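Local coordinates for Atg5 (Kluyveromyces marxianus, PDB 3VQI), which takes part in autophagic vesicle formation and cytoplasm-to-vacuole transport, as a ubiquitin-fold protein that forms the autophagy-essential conjugate with Atg12, at residues L48-P53 against S175-N180; W74-N79 against V83-P88. All blocks are in the same frame, centred on the assembly; numbering follows the deposited sequence.

Interaction 1. Residues L48-P53 against S175-N180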
# COMPACT_ATOMS: atom_id res chain seq x y z
N LEU A 48 3.58 4.74 -2.65
CA LEU A 48 3.53 5.87 -3.57
C LEU A 48 4.71 6.77 -3.33
O LEU A 48 5.30 7.32 -4.27
CB LEU A 48 2.25 6.68 -3.38
CG LEU A 48 1.07 6.21 -4.24
CD1 LEU A 48 -0.18 7.03 -3.92
CD2 LEU A 48 1.46 6.36 -5.69
N GLY A 49 5.06 6.92 -2.06
CA GLY A 49 6.17 7.77 -1.70
C GLY A 49 7.48 7.37 -2.34
O GLY A 49 8.36 8.21 -2.50
N PHE A 50 7.64 6.09 -2.72
CA PHE A 50 8.89 5.68 -3.35
C PHE A 50 9.01 6.35 -4.70
O PHE A 50 10.11 6.57 -5.21
CB PHE A 50 8.97 4.16 -3.59
CG PHE A 50 9.07 3.31 -2.34
CD1 PHE A 50 9.57 3.83 -1.16
CD2 PHE A 50 8.72 1.97 -2.39
CE1 PHE A 50 9.73 3.00 -0.03
CE2 PHE A 50 8.87 1.13 -1.27
CZ PHE A 50 9.37 1.65 -0.09
N TYR A 51 7.86 6.68 -5.30
CA TYR A 51 7.86 7.29 -6.63
C TYR A 51 7.85 8.81 -6.67
O TYR A 51 8.10 9.40 -7.72
CB TYR A 51 6.68 6.74 -7.43
CG TYR A 51 6.70 5.24 -7.58
CD1 TYR A 51 7.47 4.63 -8.57
CD2 TYR A 51 6.00 4.43 -6.69
CE1 TYR A 51 7.55 3.24 -8.67
CE2 TYR A 51 6.07 3.03 -6.78
CZ TYR A 51 6.84 2.44 -7.77
OH TYR A 51 6.91 1.06 -7.87
N LEU A 52 7.57 9.44 -5.53
CA LEU A 52 7.50 10.89 -5.43
C LEU A 52 8.62 11.69 -6.09
O LEU A 52 8.36 12.45 -7.02
CB LEU A 52 7.38 11.32 -3.96
CG LEU A 52 6.27 12.32 -3.62
CD1 LEU A 52 6.61 13.03 -2.32
CD2 LEU A 52 6.14 13.33 -4.74
N PRO A 53 9.88 11.54 -5.64
CA PRO A 53 10.97 12.30 -6.27
C PRO A 53 11.18 12.09 -7.76
O PRO A 53 11.59 13.00 -8.48
CB PRO A 53 12.20 11.92 -5.44
CG PRO A 53 11.81 10.64 -4.76
CD PRO A 53 10.36 10.86 -4.43
N SER A 175 14.91 -5.80 0.91
CA SER A 175 14.24 -6.74 0.01
C SER A 175 13.11 -6.06 -0.76
O SER A 175 12.86 -6.36 -1.93
CB SER A 175 13.66 -7.90 0.80
OG SER A 175 12.48 -7.51 1.48
N ILE A 176 12.43 -5.13 -0.09
CA ILE A 176 11.32 -4.41 -0.69
C ILE A 176 11.79 -3.40 -1.73
O ILE A 176 11.06 -3.10 -2.68
CB ILE A 176 10.48 -3.73 0.40
CG1 ILE A 176 9.80 -4.81 1.25
CG2 ILE A 176 9.46 -2.78 -0.21
CD1 ILE A 176 8.77 -4.31 2.18
N LEU A 177 13.01 -2.90 -1.58
CA LEU A 177 13.56 -1.94 -2.52
C LEU A 177 14.24 -2.66 -3.68
O LEU A 177 14.16 -2.23 -4.82
CB LEU A 177 14.57 -1.02 -1.82
CG LEU A 177 14.07 -0.29 -0.56
CD1 LEU A 177 15.23 0.34 0.20
CD2 LEU A 177 13.02 0.75 -0.95
N SER A 178 14.89 -3.79 -3.38
CA SER A 178 15.60 -4.55 -4.41
C SER A 178 14.72 -5.57 -5.09
O SER A 178 15.10 -6.14 -6.11
CB SER A 178 16.81 -5.26 -3.81
OG SER A 178 16.40 -6.38 -3.03
N ARG A 179 13.55 -5.82 -4.51
CA ARG A 179 12.64 -6.79 -5.08
C ARG A 179 13.21 -8.21 -4.96
O ARG A 179 12.95 -9.08 -5.79
CB ARG A 179 12.36 -6.44 -6.54
CG ARG A 179 11.55 -5.16 -6.73
CD ARG A 179 10.11 -5.39 -6.33
NE ARG A 179 9.78 -4.82 -5.02
CZ ARG A 179 8.64 -5.06 -4.37
NH1 ARG A 179 7.72 -5.86 -4.90
NH2 ARG A 179 8.42 -4.48 -3.20
N ASN A 180 14.02 -8.43 -3.93
CA ASN A 180 14.56 -9.76 -3.68
C ASN A 180 13.54 -10.49 -2.83
O ASN A 180 13.49 -10.33 -1.60
CB ASN A 180 15.88 -9.74 -2.92
CG ASN A 180 16.47 -11.12 -2.76
OD1 ASN A 180 15.75 -12.11 -2.75
ND2 ASN A 180 17.80 -11.19 -2.64
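Phe-50 makes a small apolar contact with Ile-176 and Leu-177, joining the N-terminal part of helix 48-59 in the UblA domain to the last turn of helix 166-178 in the alpha-helical bundle region. Only 106 Å² is buried between the two segments, all of it on these three residues. Leu-177 sends CD2 over a face of the aromatic ring in a CH-pi contact, the methyl carbon lying 4.2 Å from the centroid of the Phe-50 ring and 23° off its normal, displaced toward the CZ side of the rim. Ile-176 comes from another direction: with CG1 at chi1 -67°, its CG2 lies anti to the backbone N and sits near the ring plane, at the edge, 4.1 Å from CE2 of Phe-50. A flat ring suits this place because it offers both a face and an edge to branched aliphatic side chains, and His-136 and Ile-139 also pack on it.

Next along the chain, Arg-179 leaves helical geometry with a positive phi of 68° and folds back on the helix end. Its guanidinium meets Ile-176 O side-on, with NE at 3.2 Å and NH2 at 3.0 Å from that oxygen, so one carbonyl of the last turn receives two bonds; Trp-12 adds a cation-pi contact. Asn-180 then N-caps helix 181-189. The whole is an interdomain helix-to-helix contact, linking a ubiquitin-like domain of an ATG5-family protein to its helical bundle.

Interaction 2. Residues W74-N79 against V83-P88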
# COMPACT_ATOMS: atom_id res chain seq x y z
N TRP A 74 4.47 17.77 -0.86
CA TRP A 74 3.98 17.15 -2.08
C TRP A 74 3.03 16.05 -1.67
O TRP A 74 3.13 15.52 -0.57
CB TRP A 74 5.09 16.53 -2.92
CG TRP A 74 6.08 17.50 -3.48
CD1 TRP A 74 7.26 17.91 -2.89
CD2 TRP A 74 6.00 18.16 -4.74
NE1 TRP A 74 7.91 18.79 -3.73
CE2 TRP A 74 7.17 18.95 -4.87
CE3 TRP A 74 5.06 18.15 -5.78
CZ2 TRP A 74 7.42 19.74 -6.00
CZ3 TRP A 74 5.31 18.93 -6.91
CH2 TRP A 74 6.48 19.72 -7.01
N TRP A 75 2.09 15.73 -2.54
CA TRP A 75 1.16 14.64 -2.28
C TRP A 75 0.47 14.31 -3.60
O TRP A 75 0.69 14.98 -4.61
CB TRP A 75 0.16 15.02 -1.17
CG TRP A 75 -0.85 16.10 -1.53
CD1 TRP A 75 -2.03 15.93 -2.18
CD2 TRP A 75 -0.74 17.51 -1.27
NE1 TRP A 75 -2.67 17.12 -2.34
CE2 TRP A 75 -1.90 18.12 -1.79
CE3 TRP A 75 0.22 18.32 -0.64
CZ2 TRP A 75 -2.14 19.50 -1.71
CZ3 TRP A 75 -0.01 19.70 -0.55
CH2 TRP A 75 -1.18 20.27 -1.10
N PHE A 76 -0.30 13.24 -3.64
CA PHE A 76 -0.98 12.88 -4.88
C PHE A 76 -2.48 13.04 -4.67
O PHE A 76 -2.99 12.91 -3.55
CB PHE A 76 -0.70 11.43 -5.30
CG PHE A 76 0.70 11.18 -5.78
CD1 PHE A 76 1.67 10.71 -4.91
CD2 PHE A 76 1.03 11.36 -7.12
CE1 PHE A 76 2.95 10.42 -5.36
CE2 PHE A 76 2.30 11.07 -7.59
CZ PHE A 76 3.27 10.60 -6.71
N GLU A 77 -3.18 13.33 -5.75
CA GLU A 77 -4.61 13.46 -5.65
C GLU A 77 -5.27 12.66 -6.74
O GLU A 77 -4.81 12.63 -7.89
CB GLU A 77 -5.03 14.93 -5.76
CG GLU A 77 -5.25 15.60 -4.42
CD GLU A 77 -5.55 17.09 -4.56
OE1 GLU A 77 -6.25 17.47 -5.53
OE2 GLU A 77 -5.10 17.88 -3.70
N TYR A 78 -6.32 11.97 -6.37
CA TYR A 78 -7.08 11.19 -7.33
C TYR A 78 -8.46 11.83 -7.26
O TYR A 78 -9.02 11.98 -6.18
CB TYR A 78 -7.15 9.72 -6.93
CG TYR A 78 -8.02 8.92 -7.85
CD1 TYR A 78 -9.31 8.54 -7.47
CD2 TYR A 78 -7.58 8.60 -9.13
CE1 TYR A 78 -10.15 7.86 -8.34
CE2 TYR A 78 -8.42 7.92 -10.02
CZ TYR A 78 -9.70 7.56 -9.62
OH TYR A 78 -10.52 6.91 -10.50
N ASN A 79 -8.98 12.25 -8.42
CA ASN A 79 -10.28 12.91 -8.50
C ASN A 79 -10.45 14.00 -7.46
O ASN A 79 -11.48 14.08 -6.81
CB ASN A 79 -11.40 11.89 -8.37
CG ASN A 79 -11.55 11.05 -9.61
OD1 ASN A 79 -10.86 11.29 -10.61
ND2 ASN A 79 -12.45 10.07 -9.57
N VAL A 83 -4.50 11.32 -1.75
CA VAL A 83 -4.34 9.88 -1.64
C VAL A 83 -3.62 9.56 -0.33
O VAL A 83 -2.58 10.14 -0.04
CB VAL A 83 -3.52 9.31 -2.80
CG1 VAL A 83 -3.28 7.81 -2.57
CG2 VAL A 83 -4.26 9.52 -4.11
N PRO A 84 -4.18 8.64 0.47
CA PRO A 84 -3.64 8.19 1.76
C PRO A 84 -2.48 7.30 1.44
O PRO A 84 -2.61 6.08 1.55
CB PRO A 84 -4.78 7.37 2.37
CG PRO A 84 -6.00 7.72 1.55
CD PRO A 84 -5.43 7.93 0.17
N TRP A 85 -1.35 7.90 1.06
CA TRP A 85 -0.20 7.12 0.66
C TRP A 85 0.53 6.19 1.65
O TRP A 85 1.50 5.53 1.26
CB TRP A 85 0.82 8.01 -0.04
CG TRP A 85 1.18 9.25 0.66
CD1 TRP A 85 0.79 9.66 1.90
CD2 TRP A 85 2.00 10.29 0.14
NE1 TRP A 85 1.33 10.89 2.19
CE2 TRP A 85 2.07 11.30 1.12
CE3 TRP A 85 2.69 10.46 -1.08
CZ2 TRP A 85 2.81 12.47 0.92
CZ3 TRP A 85 3.42 11.62 -1.27
CH2 TRP A 85 3.47 12.61 -0.27
N GLU A 86 0.08 6.12 2.90
CA GLU A 86 0.70 5.21 3.86
C GLU A 86 0.21 3.78 3.64
O GLU A 86 0.50 2.88 4.43
CB GLU A 86 0.42 5.64 5.31
CG GLU A 86 -1.02 5.54 5.77
CD GLU A 86 -1.85 6.76 5.41
OE1 GLU A 86 -2.97 6.89 5.97
OE2 GLU A 86 -1.40 7.58 4.58
N TYR A 87 -0.55 3.56 2.57
CA TYR A 87 -1.03 2.23 2.23
C TYR A 87 -0.36 1.84 0.93
O TYR A 87 -0.06 2.70 0.10
CB TYR A 87 -2.55 2.21 2.07
CG TYR A 87 -3.28 2.46 3.35
CD1 TYR A 87 -3.84 3.71 3.64
CD2 TYR A 87 -3.37 1.46 4.32
CE1 TYR A 87 -4.47 3.96 4.86
CE2 TYR A 87 -4.00 1.70 5.55
CZ TYR A 87 -4.54 2.95 5.81
OH TYR A 87 -5.14 3.18 7.01
N PRO A 88 -0.09 0.55 0.73
CA PRO A 88 0.55 0.20 -0.54
C PRO A 88 -0.24 0.66 -1.76
O PRO A 88 -1.47 0.74 -1.72
CB PRO A 88 0.71 -1.32 -0.46
CG PRO A 88 -0.20 -1.74 0.71
CD PRO A 88 -0.11 -0.60 1.66
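Phe-76 and Val-83 join at the outgoing end of a beta-hairpin in the ubiquitin-like UblA domain, where the chain leaves the edge strand 81-82 and turns toward helix 89-96. Their link is a backbone hydrogen bond, Val-83 N to Phe-76 O, 2.8 Å long and fairly straight at 163°, the donor tilted from the carbonyl plane. It ties the chain after the hairpin's turn back to strand 74-78. The same valine packs its side chain on that strand: with CG1 anti to the backbone N (chi1 175°), CG2 is the methyl turned to the strand, 4.0 Å from CB of Tyr-78 and 4.2 Å from CB of Phe-76. A compact beta-branched residue fits this close backbone approach.

Pro-84 is the centre of an inverse gamma turn and opens a type I turn that ends at Tyr-87, and between them Trp-85 points back to the strand. Its six-membered ring reaches the backbone of Trp-74 and Trp-75. Trp-75 CB stands over one face of the indole, offset toward the rim and 4.2 Å from CH2 of Trp-85. The Phe-76 side chain crosses that of Trp-85 at about a right angle, presenting its edge, with CD1 4.0 Å from CE3 of Trp-85. At the polar end of the indole, NE1 of Trp-85 bonds to Leu-130 O. Trp-75 instead gives its NE1 hydrogen to OE2 of Glu-77, 2.9 Å away, on the anti side and somewhat out of the carboxylate plane, which holds the two side chains together along the strand.

Strand 74-78 pairs on its other edge with strand 114-121, while helix 48-59 packs on Trp-74, Val-83 and Trp-85, and helix 89-96 reaches Tyr-78 and Val-83.

Overall arrangement
Helix 48-59 connects the two contacts, whose centres are 15 Å apart: Phe-50 serves interaction 1, while Leu-48 and Leu-52 pack on the residues of interaction 2. Leu-48 CD1 lies 3.5 Å from CG1 of Val-83, and Leu-52 touches Trp-85 and Trp-74, its CD1 3.6 Å from CZ3 of Trp-85 and its CD2 3.8 Å from CB of Trp-74. Along the chain, interaction 2 is nested within the long excursion closed by interaction 1. A bound HEPES molecule, probably from the crystallisation liquor, also bridges the two parts: one of its oxygens is hydrogen-bonded to both Gly-49 N and Trp-85 O. The helix thus packs against both the hairpin and the helical bundle.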